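Local structure of SxtG (Microseira wollei, 6U1R) at residues C354-Y359 with L363-C368; Y31-A36 with N134-F139; K111-F116 with A160-D165. The protein probably transfers an amidino group to an amine in saxitoxin biosynthesis. One frame throughout, in Å; residues are numbered along the deposited sequence.

Contact 1: C354-Y359 with L363-C368; sequences CSFESY and LGSFHC
The rings of Phe356 and Phe366 form an offset stack, with centroids 4.6 Å apart and planes at 20°. Phe366 lies over one face of the Phe356 ring, and its CE1 comes 3.4 Å from Phe356 CG. The opposite face is covered within its own segment by CB of Tyr359. In turn Phe356 CZ sits over a face of the Tyr359 ring, toward its rim. Ser365 OG is near the plane of the Phe356 ring, 3.6 Å from Phe356 CD2, and also sits above one face of the Phe366 ring, toward the rim. The carbonyl of Gly364 meets the edge of the tyrosine, with O 3.4 Å from Tyr359 CD2. At the edge of Phe366 stands Cys354 O, 3.7 Å from Phe366 CZ. Cys354 CB also packs on this ring, and its SG makes an oblique sulfur-aromatic contact. Phe366 CG is anti to its own carbonyl carbon (chi1 -51°), which swings the ring end toward 354-359. Helix 83-102 touches the side chains of Cys354 and Tyr359. The tyrosine hydroxyl is hydrogen-bonded to Ala133 O. The contact is a buried aromatic core in the loop between strands 350-354 and 370-375, which carries Cys368, the predicted amidino-cysteine nucleophile. The two segments meet through the ring stack and through carbon and ring-edge contacts, while polar bonds of the loop go to outside residues such as Asn322 and Glu334.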
loop_
_atom_site.group_PDB
_atom_site.type_symbol
_atom_site.label_atom_id
_atom_site.label_comp_id
_atom_site.label_asym_id
_atom_site.label_seq_id
_atom_site.Cartn_x
_atom_site.Cartn_y
_atom_site.Cartn_z
ATOM N N CYS A 354 -15.498 -32.327 -4.548
ATOM C CA CYS A 354 -14.054 -32.461 -4.367
ATOM C C CYS A 354 -13.738 -32.693 -2.891
ATOM O O CYS A 354 -14.276 -31.984 -2.037
ATOM C CB CYS A 354 -13.343 -31.192 -4.878
ATOM S SG CYS A 354 -11.512 -31.281 -4.850
ATOM N N SER A 355 -12.855 -33.653 -2.584
ATOM C CA SER A 355 -12.368 -33.840 -1.218
ATOM C C SER A 355 -11.352 -32.751 -0.884
ATOM O O SER A 355 -10.411 -32.510 -1.652
ATOM C CB SER A 355 -11.720 -35.216 -1.035
ATOM O OG SER A 355 -12.647 -36.260 -1.273
ATOM N N PHE A 356 -11.540 -32.090 0.261
ATOM C CA PHE A 356 -10.763 -30.893 0.561
ATOM C C PHE A 356 -10.685 -30.576 2.052
ATOM O O PHE A 356 -10.178 -29.512 2.418
ATOM C CB PHE A 356 -11.351 -29.696 -0.204
ATOM C CG PHE A 356 -10.320 -28.657 -0.618
ATOM C CD1 PHE A 356 -9.250 -29.006 -1.420
ATOM C CD2 PHE A 356 -10.432 -27.334 -0.217
ATOM C CE1 PHE A 356 -8.312 -28.059 -1.825
ATOM C CE2 PHE A 356 -9.503 -26.381 -0.615
ATOM C CZ PHE A 356 -8.431 -26.756 -1.419
ATOM N N GLU A 357 -11.156 -31.477 2.930
ATOM C CA GLU A 357 -11.077 -31.188 4.365
ATOM C C GLU A 357 -9.647 -31.093 4.881
ATOM O O GLU A 357 -9.433 -30.478 5.936
ATOM C CB GLU A 357 -11.820 -32.231 5.194
ATOM C CG GLU A 357 -13.309 -32.191 4.987
ATOM C CD GLU A 357 -14.071 -32.875 6.097
ATOM O OE1 GLU A 357 -13.542 -33.851 6.695
ATOM O OE2 GLU A 357 -15.203 -32.420 6.375
ATOM N N SER A 358 -8.665 -31.667 4.161
ATOM C CA SER A 358 -7.265 -31.535 4.562
ATOM C C SER A 358 -6.757 -30.115 4.418
ATOM O O SER A 358 -5.698 -29.796 4.967
ATOM C CB SER A 358 -6.359 -32.452 3.735
ATOM O OG SER A 358 -6.630 -33.816 4.035
ATOM N N TYR A 359 -7.465 -29.275 3.672
ATOM C CA TYR A 359 -7.112 -27.870 3.552
ATOM C C TYR A 359 -7.610 -27.044 4.727
ATOM O O TYR A 359 -7.032 -25.993 5.018
ATOM C CB TYR A 359 -7.681 -27.320 2.243
ATOM C CG TYR A 359 -6.810 -26.272 1.573
ATOM C CD1 TYR A 359 -5.757 -26.645 0.737
ATOM C CD2 TYR A 359 -7.068 -24.911 1.735
ATOM C CE1 TYR A 359 -4.962 -25.697 0.103
ATOM C CE2 TYR A 359 -6.272 -23.955 1.105
ATOM C CZ TYR A 359 -5.224 -24.349 0.299
ATOM O OH TYR A 359 -4.445 -23.411 -0.338
ATOM N N LEU A 363 -6.947 -22.878 7.194
ATOM C CA LEU A 363 -7.903 -21.801 7.418
ATOM C C LEU A 363 -8.654 -21.388 6.157
ATOM O O LEU A 363 -9.072 -20.225 6.031
ATOM C CB LEU A 363 -7.203 -20.580 8.025
ATOM C CG LEU A 363 -6.404 -20.867 9.309
ATOM C CD1 LEU A 363 -5.964 -19.567 9.974
ATOM C CD2 LEU A 363 -7.196 -21.729 10.275
ATOM N N GLY A 364 -8.841 -22.319 5.231
ATOM C CA GLY A 364 -9.661 -22.035 4.065
ATOM C C GLY A 364 -10.233 -23.277 3.414
ATOM O O GLY A 364 -9.816 -24.406 3.680
ATOM N N SER A 365 -11.204 -23.042 2.527
ATOM C CA SER A 365 -11.629 -24.056 1.571
ATOM C C SER A 365 -11.551 -23.425 0.180
ATOM O O SER A 365 -10.706 -22.554 -0.039
ATOM C CB SER A 365 -13.028 -24.586 1.913
ATOM O OG SER A 365 -13.368 -25.708 1.106
ATOM N N PHE A 366 -12.419 -23.828 -0.759
ATOM C CA PHE A 366 -12.188 -23.520 -2.178
ATOM C C PHE A 366 -12.156 -22.012 -2.450
ATOM O O PHE A 366 -11.310 -21.522 -3.208
ATOM C CB PHE A 366 -13.270 -24.166 -3.053
ATOM C CG PHE A 366 -13.467 -25.629 -2.786
ATOM C CD1 PHE A 366 -12.493 -26.554 -3.146
ATOM C CD2 PHE A 366 -14.626 -26.080 -2.152
ATOM C CE1 PHE A 366 -12.675 -27.900 -2.885
ATOM C CE2 PHE A 366 -14.813 -27.403 -1.897
ATOM C CZ PHE A 366 -13.844 -28.322 -2.257
ATOM N N HIS A 367 -13.116 -21.267 -1.899
ATOM C CA HIS A 367 -13.141 -19.832 -2.149
ATOM C C HIS A 367 -11.924 -19.144 -1.527
ATOM O O HIS A 367 -11.311 -18.278 -2.158
ATOM C CB HIS A 367 -14.463 -19.244 -1.643
ATOM C CG HIS A 367 -14.706 -17.816 -2.044
ATOM N ND1 HIS A 367 -14.511 -16.760 -1.179
ATOM C CD2 HIS A 367 -15.163 -17.275 -3.199
ATOM C CE1 HIS A 367 -14.829 -15.630 -1.783
ATOM N NE2 HIS A 367 -15.225 -15.910 -3.012
ATOM N N CYS A 368 -11.543 -19.535 -0.305
ATOM C CA CYS A 368 -10.364 -18.961 0.351
ATOM C C CYS A 368 -9.090 -19.243 -0.432
ATOM O O CYS A 368 -8.167 -18.422 -0.446
ATOM C CB CYS A 368 -10.192 -19.544 1.750
ATOM S SG CYS A 368 -11.488 -19.084 2.871
#

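Contact 2: Y31-A36 with N134-F139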
loop_
_atom_site.group_PDB
_atom_site.type_symbol
_atom_site.label_atom_id
_atom_site.label_comp_id
_atom_site.label_asym_id
_atom_site.label_seq_id
_atom_site.Cartn_x
_atom_site.Cartn_y
_atom_site.Cartn_z
ATOM N N TYR A 31 -15.573 -8.931 -11.804
ATOM C CA TYR A 31 -16.503 -7.984 -11.211
ATOM C C TYR A 31 -17.448 -8.604 -10.188
ATOM O O TYR A 31 -18.177 -7.860 -9.530
ATOM C CB TYR A 31 -17.331 -7.317 -12.316
ATOM C CG TYR A 31 -16.540 -6.381 -13.193
ATOM C CD1 TYR A 31 -16.240 -5.096 -12.770
ATOM C CD2 TYR A 31 -16.104 -6.776 -14.461
ATOM C CE1 TYR A 31 -15.541 -4.215 -13.588
ATOM C CE2 TYR A 31 -15.390 -5.905 -15.272
ATOM C CZ TYR A 31 -15.121 -4.634 -14.829
ATOM O OH TYR A 31 -14.429 -3.755 -15.621
ATOM N N ASN A 32 -17.449 -9.924 -10.029
ATOM C CA ASN A 32 -18.398 -10.603 -9.152
ATOM C C ASN A 32 -17.892 -12.025 -8.931
ATOM O O ASN A 32 -16.842 -12.410 -9.447
ATOM C CB ASN A 32 -19.795 -10.568 -9.774
ATOM C CG ASN A 32 -19.777 -11.096 -11.169
ATOM O OD1 ASN A 32 -19.420 -12.253 -11.382
ATOM N ND2 ASN A 32 -20.083 -10.237 -12.153
ATOM N N GLU A 33 -18.657 -12.820 -8.187
ATOM C CA GLU A 33 -18.200 -14.152 -7.785
ATOM C C GLU A 33 -18.576 -15.261 -8.773
ATOM O O GLU A 33 -18.218 -16.415 -8.531
ATOM C CB GLU A 33 -18.761 -14.511 -6.396
ATOM C CG GLU A 33 -18.521 -13.447 -5.300
ATOM C CD GLU A 33 -17.056 -13.299 -4.861
ATOM O OE1 GLU A 33 -16.247 -14.219 -5.106
ATOM O OE2 GLU A 33 -16.721 -12.228 -4.284
ATOM N N TRP A 34 -19.264 -14.952 -9.879
ATOM C CA TRP A 34 -19.934 -15.993 -10.661
ATOM C C TRP A 34 -19.708 -15.942 -12.169
ATOM O O TRP A 34 -20.043 -16.931 -12.832
ATOM C CB TRP A 34 -21.452 -15.949 -10.429
ATOM C CG TRP A 34 -22.045 -14.621 -10.774
ATOM C CD1 TRP A 34 -22.329 -14.149 -12.032
ATOM C CD2 TRP A 34 -22.417 -13.578 -9.861
ATOM N NE1 TRP A 34 -22.849 -12.884 -11.953
ATOM C CE2 TRP A 34 -22.922 -12.509 -10.635
ATOM C CE3 TRP A 34 -22.386 -13.447 -8.466
ATOM C CZ2 TRP A 34 -23.378 -11.328 -10.063
ATOM C CZ3 TRP A 34 -22.832 -12.264 -7.901
ATOM C CH2 TRP A 34 -23.341 -11.233 -8.694
ATOM N N ASP A 35 -19.244 -14.836 -12.745
ATOM C CA ASP A 35 -19.049 -14.820 -14.192
ATOM C C ASP A 35 -18.059 -15.921 -14.591
ATOM O O ASP A 35 -17.209 -16.356 -13.799
ATOM C CB ASP A 35 -18.551 -13.446 -14.677
ATOM C CG ASP A 35 -19.648 -12.392 -14.790
ATOM O OD1 ASP A 35 -20.859 -12.717 -14.875
ATOM O OD2 ASP A 35 -19.282 -11.193 -14.832
ATOM N N ALA A 36 -18.183 -16.379 -15.836
ATOM C CA ALA A 36 -17.444 -17.544 -16.321
ATOM C C ALA A 36 -15.945 -17.443 -16.040
ATOM O O ALA A 36 -15.266 -16.543 -16.544
ATOM C CB ALA A 36 -17.696 -17.709 -17.826
ATOM N N ASN A 134 -4.159 -18.979 1.232
ATOM C CA ASN A 134 -5.412 -18.225 1.122
ATOM C C ASN A 134 -5.209 -16.933 0.333
ATOM O O ASN A 134 -5.234 -15.841 0.910
ATOM C CB ASN A 134 -5.959 -17.882 2.509
ATOM C CG ASN A 134 -6.262 -19.103 3.362
ATOM O OD1 ASN A 134 -7.333 -19.682 3.253
ATOM N ND2 ASN A 134 -5.340 -19.479 4.229
ATOM N N PRO A 135 -5.042 -17.015 -0.993
ATOM C CA PRO A 135 -4.963 -15.780 -1.797
ATOM C C PRO A 135 -6.133 -14.822 -1.572
ATOM O O PRO A 135 -5.964 -13.591 -1.681
ATOM C CB PRO A 135 -4.957 -16.289 -3.251
ATOM C CG PRO A 135 -4.804 -17.744 -3.195
ATOM C CD PRO A 135 -5.086 -18.232 -1.817
ATOM N N ARG A 136 -7.322 -15.361 -1.282
ATOM C CA ARG A 136 -8.521 -14.545 -1.116
ATOM C C ARG A 136 -8.389 -13.551 0.040
ATOM O O ARG A 136 -9.065 -12.517 0.049
ATOM C CB ARG A 136 -9.731 -15.466 -0.883
ATOM C CG ARG A 136 -11.102 -14.794 -0.827
ATOM C CD ARG A 136 -11.660 -14.443 -2.195
ATOM N NE ARG A 136 -11.713 -15.598 -3.099
ATOM C CZ ARG A 136 -12.178 -15.542 -4.345
ATOM N NH1 ARG A 136 -12.693 -14.409 -4.814
ATOM N NH2 ARG A 136 -12.158 -16.616 -5.117
ATOM N N ASP A 137 -7.562 -13.857 1.046
ATOM C CA ASP A 137 -7.447 -12.969 2.206
ATOM C C ASP A 137 -6.655 -11.701 1.904
ATOM O O ASP A 137 -6.847 -10.675 2.568
ATOM C CB ASP A 137 -6.747 -13.686 3.369
ATOM C CG ASP A 137 -7.482 -14.913 3.857
ATOM O OD1 ASP A 137 -8.627 -15.169 3.397
ATOM O OD2 ASP A 137 -6.900 -15.632 4.722
ATOM N N VAL A 138 -5.753 -11.758 0.929
ATOM C CA VAL A 138 -4.633 -10.829 0.829
ATOM C C VAL A 138 -4.918 -9.743 -0.197
ATOM O O VAL A 138 -4.390 -8.630 -0.098
ATOM C CB VAL A 138 -3.349 -11.609 0.469
ATOM C CG1 VAL A 138 -2.147 -10.666 0.290
ATOM C CG2 VAL A 138 -3.073 -12.659 1.549
ATOM N N PHE A 139 -5.752 -10.062 -1.196
ATOM C CA PHE A 139 -6.001 -9.194 -2.343
ATOM C C PHE A 139 -7.485 -9.161 -2.675
ATOM O O PHE A 139 -8.156 -10.187 -2.597
ATOM C CB PHE A 139 -5.305 -9.669 -3.629
ATOM C CG PHE A 139 -3.846 -10.006 -3.476
ATOM C CD1 PHE A 139 -2.895 -9.011 -3.530
ATOM C CD2 PHE A 139 -3.436 -11.313 -3.295
ATOM C CE1 PHE A 139 -1.543 -9.308 -3.421
ATOM C CE2 PHE A 139 -2.073 -11.620 -3.166
ATOM C CZ PHE A 139 -1.138 -10.610 -3.226
HETATM O O HOH W 1 -14.843 -16.159 -6.582
HETATM O O HOH W 2 -14.271 -12.191 -3.494
#
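The side chains of Glu33 and Arg136 cross at an angle as a buried salt bridge, with OE1 of Glu33 3.6 Å from NH1 of Arg136. It rests on charge alone. The oxygen lies well out of the guanidinium plane, and the carboxylate and guanidinium planes are 53° apart. Glu33 bends at chi2 (-70°) to bring its carboxylate over to the arginine. This single direct touch is loose, and two waters bridge the groups. Water 2 donates to Glu33 OE2 at 2.6 Å and accepts from Arg136 NH1. Water 1 donates to Glu33 OE1 at 2.8 Å, while its bond from Arg136 NH2 is weak. The tight bonding holds the Glu33 loop itself. Trp34 N donates to Asn32 OD1 at 3.1 Å, an Asx turn. Asp35 N donates to Asn32 OD1 at 2.9 Å, which makes an Asx motif. Asn32 ND2 returns a bond to Asp35 OD2, met from above the carboxylate plane. Both charged groups have stronger partners outside: Glu33 OE2 takes the backbone N of Arg221, and Arg136 NH1 pairs with Asp372. The contact joins the loop before strand 37-42 to the short helix 135-138. Strand 219-222 touches both side chains, and strand 370-375 packs on Pro135 and Phe139.

Contact 3: K111-F116 with A160-D165. With FMT (formic acid), chain C.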
loop_
_atom_site.group_PDB
_atom_site.type_symbol
_atom_site.label_atom_id
_atom_site.label_comp_id
_atom_site.label_asym_id
_atom_site.label_seq_id
_atom_site.Cartn_x
_atom_site.Cartn_y
_atom_site.Cartn_z
ATOM N N LYS A 111 4.098 -20.206 -5.964
ATOM C CA LYS A 111 5.257 -20.915 -5.429
ATOM C C LYS A 111 5.526 -20.477 -3.995
ATOM O O LYS A 111 5.487 -19.277 -3.699
ATOM C CB LYS A 111 6.507 -20.632 -6.260
ATOM C CG LYS A 111 6.339 -20.813 -7.760
ATOM C CD LYS A 111 7.473 -20.117 -8.530
ATOM C CE LYS A 111 7.645 -20.700 -9.917
ATOM N NZ LYS A 111 6.343 -21.116 -10.542
ATOM N N PRO A 112 5.831 -21.416 -3.096
ATOM C CA PRO A 112 6.166 -21.034 -1.721
ATOM C C PRO A 112 7.400 -20.144 -1.664
ATOM O O PRO A 112 8.227 -20.103 -2.576
ATOM C CB PRO A 112 6.417 -22.380 -1.026
ATOM C CG PRO A 112 6.773 -23.324 -2.148
ATOM C CD PRO A 112 5.923 -22.876 -3.294
ATOM N N VAL A 113 7.485 -19.394 -0.576
ATOM C CA VAL A 113 8.639 -18.570 -0.250
ATOM C C VAL A 113 9.007 -18.906 1.192
ATOM O O VAL A 113 8.471 -19.865 1.758
ATOM C CB VAL A 113 8.320 -17.078 -0.462
ATOM C CG1 VAL A 113 8.092 -16.786 -1.945
ATOM C CG2 VAL A 113 7.070 -16.676 0.319
ATOM N N ASP A 114 9.914 -18.137 1.801
ATOM C CA ASP A 114 10.416 -18.443 3.148
ATOM C C ASP A 114 9.457 -17.926 4.222
ATOM O O ASP A 114 9.724 -16.936 4.921
ATOM C CB ASP A 114 11.790 -17.821 3.374
ATOM C CG ASP A 114 12.883 -18.454 2.539
ATOM O OD1 ASP A 114 12.697 -19.586 2.029
ATOM O OD2 ASP A 114 13.952 -17.809 2.428
ATOM N N PHE A 115 8.363 -18.652 4.436
ATOM C CA PHE A 115 7.472 -18.264 5.528
ATOM C C PHE A 115 8.102 -18.494 6.895
ATOM O O PHE A 115 7.664 -17.879 7.877
ATOM C CB PHE A 115 6.130 -19.003 5.411
ATOM C CG PHE A 115 5.362 -18.609 4.195
ATOM C CD1 PHE A 115 4.752 -17.358 4.126
ATOM C CD2 PHE A 115 5.284 -19.454 3.103
ATOM C CE1 PHE A 115 4.075 -16.961 2.987
ATOM C CE2 PHE A 115 4.597 -19.055 1.959
ATOM C CZ PHE A 115 4.010 -17.809 1.906
ATOM N N PHE A 116 9.117 -19.358 6.994
ATOM C CA PHE A 116 9.752 -19.574 8.290
ATOM C C PHE A 116 10.533 -18.352 8.770
ATOM O O PHE A 116 10.820 -18.255 9.962
ATOM C CB PHE A 116 10.682 -20.793 8.231
ATOM C CG PHE A 116 11.874 -20.604 7.345
ATOM C CD1 PHE A 116 12.967 -19.850 7.765
ATOM C CD2 PHE A 116 11.916 -21.179 6.086
ATOM C CE1 PHE A 116 14.069 -19.672 6.934
ATOM C CE2 PHE A 116 13.015 -21.005 5.256
ATOM C CZ PHE A 116 14.089 -20.254 5.682
ATOM N N ALA A 160 2.007 -10.903 0.660
ATOM C CA ALA A 160 1.893 -10.690 -0.779
ATOM C C ALA A 160 3.131 -11.140 -1.548
ATOM O O ALA A 160 3.063 -11.267 -2.773
ATOM C CB ALA A 160 1.616 -9.217 -1.093
ATOM N N TRP A 161 4.247 -11.394 -0.867
ATOM C CA TRP A 161 5.514 -11.612 -1.566
ATOM C C TRP A 161 5.459 -12.816 -2.504
ATOM O O TRP A 161 5.994 -12.762 -3.622
ATOM C CB TRP A 161 6.637 -11.761 -0.541
ATOM C CG TRP A 161 7.185 -10.425 -0.089
ATOM C CD1 TRP A 161 6.571 -9.189 -0.183
ATOM C CD2 TRP A 161 8.471 -10.186 0.486
ATOM N NE1 TRP A 161 7.406 -8.212 0.306
ATOM C CE2 TRP A 161 8.576 -8.796 0.722
ATOM C CE3 TRP A 161 9.547 -11.014 0.819
ATOM C CZ2 TRP A 161 9.716 -8.220 1.279
ATOM C CZ3 TRP A 161 10.679 -10.442 1.374
ATOM C CH2 TRP A 161 10.755 -9.058 1.596
ATOM N N ALA A 162 4.809 -13.904 -2.094
ATOM C CA ALA A 162 4.779 -15.086 -2.962
ATOM C C ALA A 162 4.081 -14.816 -4.289
ATOM O O ALA A 162 4.332 -15.537 -5.270
ATOM C CB ALA A 162 4.094 -16.256 -2.256
ATOM N N TYR A 163 3.259 -13.770 -4.353
ATOM C CA TYR A 163 2.459 -13.431 -5.520
ATOM C C TYR A 163 3.071 -12.363 -6.420
ATOM O O TYR A 163 2.471 -12.024 -7.438
ATOM C CB TYR A 163 1.084 -12.944 -5.070
ATOM C CG TYR A 163 0.356 -13.916 -4.174
ATOM C CD1 TYR A 163 0.583 -13.934 -2.808
ATOM C CD2 TYR A 163 -0.567 -14.816 -4.698
ATOM C CE1 TYR A 163 -0.071 -14.824 -1.986
ATOM C CE2 TYR A 163 -1.229 -15.688 -3.891
ATOM C CZ TYR A 163 -0.977 -15.699 -2.533
ATOM O OH TYR A 163 -1.647 -16.582 -1.748
ATOM N N ARG A 164 4.216 -11.786 -6.057
ATOM C CA ARG A 164 4.685 -10.609 -6.783
ATOM C C ARG A 164 5.126 -10.936 -8.213
ATOM O O ARG A 164 5.012 -10.078 -9.097
ATOM C CB ARG A 164 5.817 -9.934 -6.004
ATOM C CG ARG A 164 5.319 -9.053 -4.840
ATOM C CD ARG A 164 4.351 -7.933 -5.297
ATOM N NE ARG A 164 3.735 -7.197 -4.172
ATOM C CZ ARG A 164 4.406 -6.319 -3.443
ATOM N NH1 ARG A 164 5.684 -6.105 -3.703
ATOM N NH2 ARG A 164 3.822 -5.663 -2.464
ATOM N N ASP A 165 5.631 -12.141 -8.472
ATOM C CA ASP A 165 5.903 -12.527 -9.857
ATOM C C ASP A 165 4.643 -12.413 -10.711
ATOM O O ASP A 165 4.676 -11.877 -11.826
ATOM C CB ASP A 165 6.438 -13.959 -9.923
ATOM C CG ASP A 165 7.877 -14.081 -9.473
ATOM O OD1 ASP A 165 8.629 -13.092 -9.565
ATOM O OD2 ASP A 165 8.262 -15.189 -9.044
HETATM C C FMT C . 11.336 -14.786 0.044
HETATM O O1 FMT C . 11.081 -14.664 -1.150
HETATM O O2 FMT C . 11.536 -15.906 0.493
HETATM O O HOH W 3 6.412 -17.363 -5.743
#
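Ala162 presses its methyl group against the loop 111-116, where Val113 and the carbonyl of Lys111 receive it. Ala162 CB is 3.6 Å from Lys111 O and 4.0 Å from Val113 CG2. Val113 can be followed outward from its backbone. Its CB faces a bound formic acid, probably from the crystallisation liquor, and lies 3.6 Å from O2 of that molecule. From there the side chain forks. CG1, anti to the carbonyl carbon (chi1 -66°), runs between O1 of the formic acid and Ala162 CA, which is 3.9 Å from this CG1. CG2 takes the place between the backbone N and the carbonyl carbon. It touches the alanine methyl and also lies over one face of the Phe115 ring, toward the rim.

Just after the valine the chain makes an inverse gamma turn centred on Asp114, closed by a 2.9 Å bond from Phe115 N to Val113 O. This turn belongs to the loop between strands 106-109 and 119-120. Across from it, residues 160-165 lead into helix 164-172. The backbone N of Asp114 gives a nearly straight hydrogen bond to formic acid O2, at 3.1 Å.

Phe115 brings CZ to the same methyl of Ala162, obliquely and at 4.4 Å from its CB. Its side chain also touches Ala132. Water 3 links the two backbones, donating to Lys111 O and to Ala162 O. The edge of the Trp161 ring faces the formic acid carbon, which lies near the ring plane. The same ring meets Phe186 of the second subunit edge to face, and Arg164 NH1 is hydrogen-bonded to Lys182 O of that subunit.

Contacts 1 and 2 meet directly through His367. Its O lies 2.9 Å from Arg136 NE, and its NE2 lies 2.9 Å from Glu33 OE1, both probable hydrogen bonds. The salt-bridged pair of contact 2 is thus tied to the loop carrying Cys368, the predicted nucleophile. The side chain of Arg136 is about 5 Å from that of Cys368 and about 7 Å from that of His264, also predicted to be in the active site. Contact 3 lies away from these residues. It touches contact 2 by packing, with Phe139 CE2 3.5 Å from Tyr163 CG, but only approaches contact 1, nearest atoms about 7 Å apart.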